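Local coordinates for sialidase domain-containing protein (Dyadobacter fermentans, PDB 5HX0) that is of unknown function but has the beta-propeller fold of non-viral sialidases and may therefore bind or process glycans, at residues V223-D228 / T235-L240; E270-D275 / L342-T347; L335-R340 / V356-G361. One frame throughout, in Å; residues are numbered along the deposited sequence.

Interaction 1: V223-D228 / T235-L240; sequences VVAATD and TSNHLL
Val224 lays its CG1 methyl against CD1 of Leu240, 3.7 Å away, the two side chains crossing at about a right angle. Its other branch, CG2, lies beside the Leu240 CG, so the forked end of the valine fits snugly against the branch point of the leucine. On the other face of the sheet, Val223 CG1 packs 3.6 Å from Asn237 CB, while its CG2 methyl reaches Leu239 CD1. Small beta-branched residues suit these buried places because their methyls begin right at the strand.

The amide nitrogen of Asn237 is well provided for. With CG beside its own backbone N (chi1 -77°), the amide folds back toward the partner strand, and ND2 donates an almost straight bond (173°) of 3.1 Å to Val224 O. The donor stands above the carbonyl plane, whereas the acceptor lies in the asparagine's amide plane. Since His238 N also donates to Val224 O, this oxygen is gripped twice; ND2 has a further partner in Asn264 O. The strands form a tightly connected antiparallel hairpin, the second and third strands of a four-stranded propeller blade, and the face bearing Val223 and Asn237 packs on strands 262-270 and 276-283 of the next blade.

The face bearing Ser236 and His238 carries a short run of hydrogen bonds. His238 NE2 donates to Ser236 OG at 2.6 Å, and that hydroxyl donates to Asp228 OD2 at 2.8 Å, meeting the carboxylate from above its plane. Tyr251 OH holds the other ring nitrogen and Lys234 pairs with Asp228 OD1, holding both ends of the run. Ala226 offers the imidazole just a methyl, its CB lying 4.1 Å from His238 CD2, oblique to the ring.

Interaction 2: E270-D275 / L342-T347; sequences ETPKGD and LNAECT
Thr271 OG1 is gripped by several groups: it donates to Glu345 OE1 at 2.7 Å, accepts from Asp275 N at 3.0 Å, and receives a weak bond from Gly274 N. The backbone donors hold the hydroxyl in place and leave its proton for the glutamate, a role that calls for a hydroxyl; Thr271 CB also packs against the acid, 3.2 Å from Glu345 OE1. The second carboxylate oxygen is taken up as well, since Lys273 N donates to Glu345 OE2 at 3.0 Å. Both donors arrive on the syn sides of the carboxylate, somewhat out of its plane, so one acid bridges two points of the turn. Glu345 reaches them because its chain bends at CB-CG (chi2 -61°) instead of extending outward.

The lysine adds its aliphatic part, with Lys273 CG 3.4 Å from Glu345 OE2, while its amino group runs on past the acid without a salt bridge. Beside the acid, Pro272 CG touches Ala344 CB at 4.2 Å, a small apolar contact at an exposed margin.

Asp275 OD2 lies 4.0 Å from Glu345 OE1, their carboxylate planes nearly perpendicular. This closeness of like charges is probably eased by Arg293, which forms a salt bridge with Asp275 and also bonds to Glu345 O. A water lies between the two acids, its contact with OE1 too short to be relied on. Across the other turn, Asn343 clasps Thr347 twice: OD1 accepts from Thr347 N and ND2 donates to Thr347 OG1, steadying the loop that presents Glu345.

Residues 271-275 form a type I turn with a G1 beta bulge, Gly274 taking the left-handed backbone angles that glycine accepts readily. This hairpin joins the first two strands of one blade and meets the loop between the third and fourth strands of the next, at the rim of a sialidase-like beta-propeller.

Interaction 3: L335-R340 / V356-G361; sequences LGIRAR and VLRTDG
Ile337 O accepts from both Leu357 N at 2.8 Å and Arg358 N at 3.2 Å. Two residues thus face one, a classic beta bulge. Beyond it, Gly361 N donates to Leu335 O at 3.0 Å. Gly336 brings its CA to 3.2 Å from Arg358 O, a CA-H...O contact; a beta carbon here would point into that oxygen, so glycine suits the place.

The pairing joins the third strand of a propeller blade to the fourth, outermost one, and the bulge lies near the end of the pairing.

Among the apolar contacts, Ile337 CG2 meets Leu357 CD1 at 4.0 Å, and Ile337 CG1 runs alongside the Arg358 chain; strand 378-385 of the next blade covers the isoleucine.

The charged groups are two arginines. Extended from CG to NE, Arg338 lies beside Val356, whose CG2 sits 3.9 Å above the plane of the guanidinium of Arg338. Glu354 binds NH1, and a water links NE to Arg358 O. The chain of Arg358 bends at chi2 and chi3, bringing its guanidinium side-on to Asp360 in a salt bridge, NE to OD1 at 2.8 Å and NH2 to OD2, both on syn lone pairs.

Overall arrangement
Interactions 1 and 3 each join two neighbouring strands within one blade, whereas interaction 2 joins loops of two successive blades. Interaction 1, between middle strands, is buried and regular, with hydrophobic and hydrogen-bonded side chains on both faces. Interaction 3, at a blade's outer edge, is partly buried; its pairing is irregular, and arginines with acidic partners flank it on both faces. Interaction 2 is a surface contact held by one carboxylate rather than by strand pairing. Residues 335-340 run on, one residue later, into 342-347, so the blade of interaction 3 supplies a loop to interaction 2, whose centre lies about 22 Å from that of interaction 1.

Interaction 1: V223-D228 / T235-L240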
loop_
_atom_site.group_PDB
_atom_site.type_symbol
_atom_site.label_atom_id
_atom_site.label_comp_id
_atom_site.label_asym_id
_atom_site.label_seq_id
_atom_site.Cartn_x
_atom_site.Cartn_y
_atom_site.Cartn_z
ATOM N N VAL A 223 21.130 0.713 17.000
ATOM C CA VAL A 223 21.153 2.011 17.676
ATOM C C VAL A 223 19.961 2.833 17.197
ATOM O O VAL A 223 19.876 3.195 16.014
ATOM C CB VAL A 223 22.475 2.746 17.444
ATOM C CG1 VAL A 223 22.421 4.160 18.064
ATOM C CG2 VAL A 223 23.628 1.933 18.040
ATOM N N VAL A 224 19.052 3.141 18.120
ATOM C CA VAL A 224 17.791 3.806 17.798
ATOM C C VAL A 224 17.831 5.244 18.297
ATOM O O VAL A 224 18.680 5.640 19.097
ATOM C CB VAL A 224 16.562 3.079 18.387
ATOM C CG1 VAL A 224 16.409 1.670 17.798
ATOM C CG2 VAL A 224 16.641 3.048 19.927
ATOM N N ALA A 225 16.891 6.036 17.798
ATOM C CA ALA A 225 16.762 7.435 18.165
ATOM C C ALA A 225 15.581 7.587 19.104
ATOM O O ALA A 225 14.617 6.823 19.035
ATOM C CB ALA A 225 16.549 8.311 16.923
ATOM N N ALA A 226 15.653 8.588 19.981
ATOM C CA ALA A 226 14.516 8.882 20.847
ATOM C C ALA A 226 14.454 10.383 21.086
ATOM O O ALA A 226 15.490 11.028 21.285
ATOM C CB ALA A 226 14.608 8.126 22.185
ATOM N N THR A 227 13.240 10.934 21.031
ATOM C CA THR A 227 13.018 12.327 21.405
ATOM C C THR A 227 12.981 12.392 22.924
ATOM O O THR A 227 12.110 11.774 23.542
ATOM C CB THR A 227 11.702 12.860 20.830
ATOM O OG1 THR A 227 11.731 12.824 19.407
ATOM C CG2 THR A 227 11.460 14.312 21.283
ATOM N N ASP A 228 13.932 13.107 23.524
ATOM C CA ASP A 228 14.019 13.194 24.973
ATOM C C ASP A 228 13.762 14.591 25.519
ATOM O O ASP A 228 13.784 14.773 26.736
ATOM C CB ASP A 228 15.368 12.663 25.488
ATOM C CG ASP A 228 16.582 13.346 24.874
ATOM O OD1 ASP A 228 16.477 14.430 24.258
ATOM O OD2 ASP A 228 17.676 12.759 25.040
ATOM N N THR A 235 16.993 14.860 20.340
ATOM C CA THR A 235 17.044 13.408 20.280
ATOM C C THR A 235 18.387 12.905 20.788
ATOM O O THR A 235 19.412 13.608 20.724
ATOM C CB THR A 235 16.800 12.868 18.844
ATOM O OG1 THR A 235 17.804 13.368 17.941
ATOM C CG2 THR A 235 15.412 13.250 18.337
ATOM N N SER A 236 18.369 11.671 21.286
ATOM C CA SER A 236 19.568 10.961 21.720
ATOM C C SER A 236 19.522 9.540 21.163
ATOM O O SER A 236 18.473 9.064 20.723
ATOM C CB SER A 236 19.672 10.937 23.263
ATOM O OG SER A 236 18.469 10.402 23.804
ATOM N N ASN A 237 20.672 8.865 21.188
ATOM C CA ASN A 237 20.812 7.509 20.674
ATOM C C ASN A 237 20.987 6.521 21.820
ATOM O O ASN A 237 21.609 6.830 22.849
ATOM C CB ASN A 237 22.011 7.382 19.719
ATOM C CG ASN A 237 21.732 7.965 18.336
ATOM O OD1 ASN A 237 22.557 8.692 17.791
ATOM N ND2 ASN A 237 20.559 7.653 17.769
ATOM N N HIS A 238 20.462 5.321 21.605
ATOM C CA HIS A 238 20.384 4.266 22.602
ATOM C C HIS A 238 20.556 2.936 21.882
ATOM O O HIS A 238 20.063 2.767 20.765
ATOM C CB HIS A 238 19.040 4.350 23.345
ATOM C CG HIS A 238 18.790 5.707 23.918
ATOM N ND1 HIS A 238 19.220 6.066 25.178
ATOM C CD2 HIS A 238 18.263 6.826 23.369
ATOM C CE1 HIS A 238 18.926 7.335 25.398
ATOM N NE2 HIS A 238 18.351 7.823 24.315
ATOM N N LEU A 239 21.289 2.015 22.500
ATOM C CA LEU A 239 21.531 0.706 21.905
ATOM C C LEU A 239 20.458 -0.287 22.346
ATOM O O LEU A 239 20.266 -0.510 23.549
ATOM C CB LEU A 239 22.913 0.186 22.294
ATOM C CG LEU A 239 23.286 -1.211 21.782
ATOM C CD1 LEU A 239 23.363 -1.236 20.263
ATOM C CD2 LEU A 239 24.603 -1.662 22.394
ATOM N N LEU A 240 19.776 -0.887 21.378
ATOM C CA LEU A 240 18.940 -2.050 21.617
ATOM C C LEU A 240 19.667 -3.307 21.159
ATOM O O LEU A 240 20.497 -3.281 20.246
ATOM C CB LEU A 240 17.602 -1.963 20.880
ATOM C CG LEU A 240 16.765 -0.696 21.038
ATOM C CD1 LEU A 240 15.434 -0.873 20.345
ATOM C CD2 LEU A 240 16.574 -0.358 22.498
#

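Interaction 2: E270-D275 / L342-T347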
loop_
_atom_site.group_PDB
_atom_site.type_symbol
_atom_site.label_atom_id
_atom_site.label_comp_id
_atom_site.label_asym_id
_atom_site.label_seq_id
_atom_site.Cartn_x
_atom_site.Cartn_y
_atom_site.Cartn_z
ATOM N N GLU A 270 30.254 -3.803 14.694
ATOM C CA GLU A 270 31.095 -4.517 15.647
ATOM C C GLU A 270 32.424 -4.823 14.986
ATOM O O GLU A 270 32.454 -5.386 13.883
ATOM C CB GLU A 270 30.436 -5.814 16.113
ATOM C CG GLU A 270 31.164 -6.494 17.273
ATOM C CD GLU A 270 30.561 -7.857 17.563
ATOM O OE1 GLU A 270 30.789 -8.793 16.762
ATOM O OE2 GLU A 270 29.809 -7.978 18.548
ATOM N N THR A 271 33.522 -4.464 15.664
ATOM C CA THR A 271 34.851 -4.642 15.095
ATOM C C THR A 271 35.349 -6.063 15.337
ATOM O O THR A 271 34.787 -6.793 16.161
ATOM C CB THR A 271 35.822 -3.646 15.711
ATOM O OG1 THR A 271 36.065 -4.018 17.075
ATOM C CG2 THR A 271 35.238 -2.247 15.648
ATOM N N PRO A 272 36.403 -6.488 14.627
ATOM C CA PRO A 272 36.922 -7.847 14.866
ATOM C C PRO A 272 37.333 -8.086 16.305
ATOM O O PRO A 272 37.120 -9.190 16.821
ATOM C CB PRO A 272 38.105 -7.942 13.894
ATOM C CG PRO A 272 37.662 -7.042 12.713
ATOM C CD PRO A 272 36.942 -5.892 13.382
ATOM N N LYS A 273 37.862 -7.080 16.995
ATOM C CA LYS A 273 38.193 -7.265 18.404
ATOM C C LYS A 273 36.986 -7.136 19.330
ATOM O O LYS A 273 37.132 -7.339 20.543
ATOM C CB LYS A 273 39.289 -6.283 18.818
ATOM C CG LYS A 273 40.640 -6.611 18.192
ATOM C CD LYS A 273 41.709 -5.614 18.614
ATOM C CE LYS A 273 43.054 -5.974 18.014
ATOM N NZ LYS A 273 44.034 -4.861 18.177
ATOM N N GLY A 274 35.806 -6.830 18.801
ATOM C CA GLY A 274 34.589 -6.854 19.588
ATOM C C GLY A 274 34.128 -5.518 20.125
ATOM O O GLY A 274 33.189 -5.486 20.936
ATOM N N ASP A 275 34.768 -4.420 19.727
ATOM C CA ASP A 275 34.238 -3.102 20.037
ATOM C C ASP A 275 32.936 -2.891 19.273
ATOM O O ASP A 275 32.781 -3.358 18.139
ATOM C CB ASP A 275 35.237 -2.005 19.651
ATOM C CG ASP A 275 36.390 -1.888 20.627
ATOM O OD1 ASP A 275 36.484 -2.725 21.561
ATOM O OD2 ASP A 275 37.202 -0.952 20.448
ATOM N N LEU A 342 38.202 3.076 6.809
ATOM C CA LEU A 342 38.815 3.067 8.128
ATOM C C LEU A 342 39.569 1.761 8.346
ATOM O O LEU A 342 39.315 0.756 7.676
ATOM C CB LEU A 342 37.743 3.243 9.202
ATOM C CG LEU A 342 36.768 4.413 9.019
ATOM C CD1 LEU A 342 35.858 4.510 10.231
ATOM C CD2 LEU A 342 37.536 5.723 8.802
ATOM N N ASN A 343 40.511 1.781 9.292
ATOM C CA ASN A 343 41.134 0.526 9.695
ATOM C C ASN A 343 40.093 -0.366 10.391
ATOM O O ASN A 343 38.962 0.053 10.673
ATOM C CB ASN A 343 42.360 0.782 10.588
ATOM C CG ASN A 343 42.041 1.609 11.841
ATOM O OD1 ASN A 343 40.934 1.573 12.371
ATOM N ND2 ASN A 343 43.042 2.351 12.324
ATOM N N ALA A 344 40.482 -1.619 10.659
ATOM C CA ALA A 344 39.519 -2.613 11.147
ATOM C C ALA A 344 38.823 -2.158 12.427
ATOM O O ALA A 344 37.628 -2.408 12.618
ATOM C CB ALA A 344 40.227 -3.948 11.369
ATOM N N GLU A 345 39.541 -1.476 13.311
ATOM C CA GLU A 345 38.937 -1.071 14.577
ATOM C C GLU A 345 38.287 0.313 14.518
ATOM O O GLU A 345 37.773 0.791 15.537
ATOM C CB GLU A 345 39.996 -1.144 15.684
ATOM C CG GLU A 345 40.449 -2.589 15.944
ATOM C CD GLU A 345 39.308 -3.501 16.395
ATOM O OE1 GLU A 345 38.552 -3.091 17.299
ATOM O OE2 GLU A 345 39.156 -4.624 15.834
ATOM N N CYS A 346 38.277 0.956 13.344
ATOM C CA CYS A 346 37.557 2.219 13.132
ATOM C C CYS A 346 38.083 3.333 14.038
ATOM O O CYS A 346 37.314 4.149 14.545
ATOM C CB CYS A 346 36.045 2.049 13.323
ATOM S SG CYS A 346 35.264 0.846 12.202
ATOM N N THR A 347 39.406 3.384 14.222
ATOM C CA THR A 347 40.022 4.405 15.069
ATOM C C THR A 347 40.618 5.566 14.283
ATOM O O THR A 347 40.860 6.632 14.862
ATOM C CB THR A 347 41.132 3.791 15.939
ATOM O OG1 THR A 347 42.143 3.202 15.102
ATOM C CG2 THR A 347 40.574 2.720 16.856
HETATM O O HOH W 1 39.604 -2.014 19.197
#

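Interaction 3: L335-R340 / V356-G361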
loop_
_atom_site.group_PDB
_atom_site.type_symbol
_atom_site.label_atom_id
_atom_site.label_comp_id
_atom_site.label_asym_id
_atom_site.label_seq_id
_atom_site.Cartn_x
_atom_site.Cartn_y
_atom_site.Cartn_z
ATOM N N LEU A 335 27.245 19.369 -3.854
ATOM C CA LEU A 335 26.349 18.364 -3.280
ATOM C C LEU A 335 26.634 16.973 -3.821
ATOM O O LEU A 335 26.744 16.785 -5.031
ATOM C CB LEU A 335 24.909 18.728 -3.595
ATOM C CG LEU A 335 24.405 20.056 -3.045
ATOM C CD1 LEU A 335 23.097 20.411 -3.725
ATOM C CD2 LEU A 335 24.209 19.918 -1.546
ATOM N N GLY A 336 26.712 15.987 -2.924
ATOM C CA GLY A 336 26.832 14.609 -3.386
ATOM C C GLY A 336 27.073 13.571 -2.305
ATOM O O GLY A 336 26.450 13.605 -1.236
ATOM N N ILE A 337 27.994 12.647 -2.585
ATOM C CA ILE A 337 28.181 11.422 -1.813
ATOM C C ILE A 337 29.668 11.256 -1.593
ATOM O O ILE A 337 30.445 11.408 -2.538
ATOM C CB ILE A 337 27.638 10.169 -2.542
ATOM C CG1 ILE A 337 26.210 10.369 -3.099
ATOM C CG2 ILE A 337 27.786 8.904 -1.654
ATOM C CD1 ILE A 337 25.094 10.549 -2.055
ATOM N N ARG A 338 30.067 10.897 -0.370
ATOM C CA ARG A 338 31.481 10.708 -0.047
ATOM C C ARG A 338 31.664 9.471 0.835
ATOM O O ARG A 338 30.699 8.867 1.314
ATOM C CB ARG A 338 32.047 11.971 0.633
ATOM C CG ARG A 338 31.922 13.208 -0.273
ATOM C CD ARG A 338 32.471 14.484 0.335
ATOM N NE ARG A 338 32.338 15.561 -0.651
ATOM C CZ ARG A 338 33.182 16.579 -0.771
ATOM N NH1 ARG A 338 34.232 16.679 0.037
ATOM N NH2 ARG A 338 32.975 17.494 -1.708
ATOM N N ALA A 339 32.925 9.105 1.064
ATOM C CA ALA A 339 33.233 7.945 1.885
ATOM C C ALA A 339 34.688 8.008 2.327
ATOM O O ALA A 339 35.489 8.773 1.784
ATOM C CB ALA A 339 32.963 6.636 1.124
ATOM N N ARG A 340 35.020 7.183 3.325
ATOM C CA ARG A 340 36.415 6.963 3.674
ATOM C C ARG A 340 36.564 5.539 4.196
ATOM O O ARG A 340 35.611 4.949 4.695
ATOM C CB ARG A 340 36.920 8.000 4.698
ATOM C CG ARG A 340 36.058 8.188 5.936
ATOM C CD ARG A 340 36.525 9.420 6.763
ATOM N NE ARG A 340 36.190 10.694 6.124
ATOM C CZ ARG A 340 36.793 11.851 6.390
ATOM N NH1 ARG A 340 37.779 11.904 7.288
ATOM N NH2 ARG A 340 36.428 12.958 5.753
ATOM N N VAL A 356 35.620 11.038 -2.887
ATOM C CA VAL A 356 34.478 11.841 -3.331
ATOM C C VAL A 356 33.800 11.101 -4.476
ATOM O O VAL A 356 34.370 10.970 -5.565
ATOM C CB VAL A 356 34.892 13.267 -3.728
ATOM C CG1 VAL A 356 33.656 14.078 -4.108
ATOM C CG2 VAL A 356 35.622 13.961 -2.557
ATOM N N LEU A 357 32.574 10.613 -4.249
ATOM C CA LEU A 357 31.914 9.804 -5.276
ATOM C C LEU A 357 31.036 10.626 -6.224
ATOM O O LEU A 357 30.946 10.308 -7.415
ATOM C CB LEU A 357 31.067 8.697 -4.628
ATOM C CG LEU A 357 31.824 7.698 -3.749
ATOM C CD1 LEU A 357 30.858 6.720 -3.105
ATOM C CD2 LEU A 357 32.885 6.950 -4.564
ATOM N N ARG A 358 30.368 11.664 -5.730
ATOM C CA ARG A 358 29.472 12.475 -6.552
ATOM C C ARG A 358 29.586 13.920 -6.108
ATOM O O ARG A 358 29.648 14.198 -4.907
ATOM C CB ARG A 358 27.981 12.050 -6.441
ATOM C CG ARG A 358 27.653 10.628 -6.867
ATOM C CD ARG A 358 27.764 10.449 -8.378
ATOM N NE ARG A 358 26.743 11.135 -9.162
ATOM C CZ ARG A 358 25.694 10.526 -9.716
ATOM N NH1 ARG A 358 25.507 9.221 -9.552
ATOM N NH2 ARG A 358 24.840 11.216 -10.444
ATOM N N THR A 359 29.609 14.834 -7.080
ATOM C CA THR A 359 29.594 16.269 -6.818
ATOM C C THR A 359 28.499 16.984 -7.597
ATOM O O THR A 359 28.426 18.220 -7.537
ATOM C CB THR A 359 30.950 16.912 -7.181
ATOM O OG1 THR A 359 31.236 16.649 -8.558
ATOM C CG2 THR A 359 32.081 16.334 -6.335
ATOM N N ASP A 360 27.654 16.249 -8.329
ATOM C CA ASP A 360 26.734 16.828 -9.305
ATOM C C ASP A 360 25.296 16.926 -8.802
ATOM O O ASP A 360 24.365 17.012 -9.617
ATOM C CB ASP A 360 26.775 16.013 -10.604
ATOM C CG ASP A 360 26.471 14.519 -10.389
ATOM O OD1 ASP A 360 26.893 13.948 -9.357
ATOM O OD2 ASP A 360 25.815 13.913 -11.267
ATOM N N GLY A 361 25.079 16.909 -7.488
ATOM C CA GLY A 361 23.710 16.943 -6.983
ATOM C C GLY A 361 23.041 18.283 -7.241
ATOM O O GLY A 361 23.682 19.337 -7.239
HETATM O O HOH W 2 30.394 15.925 -2.735
#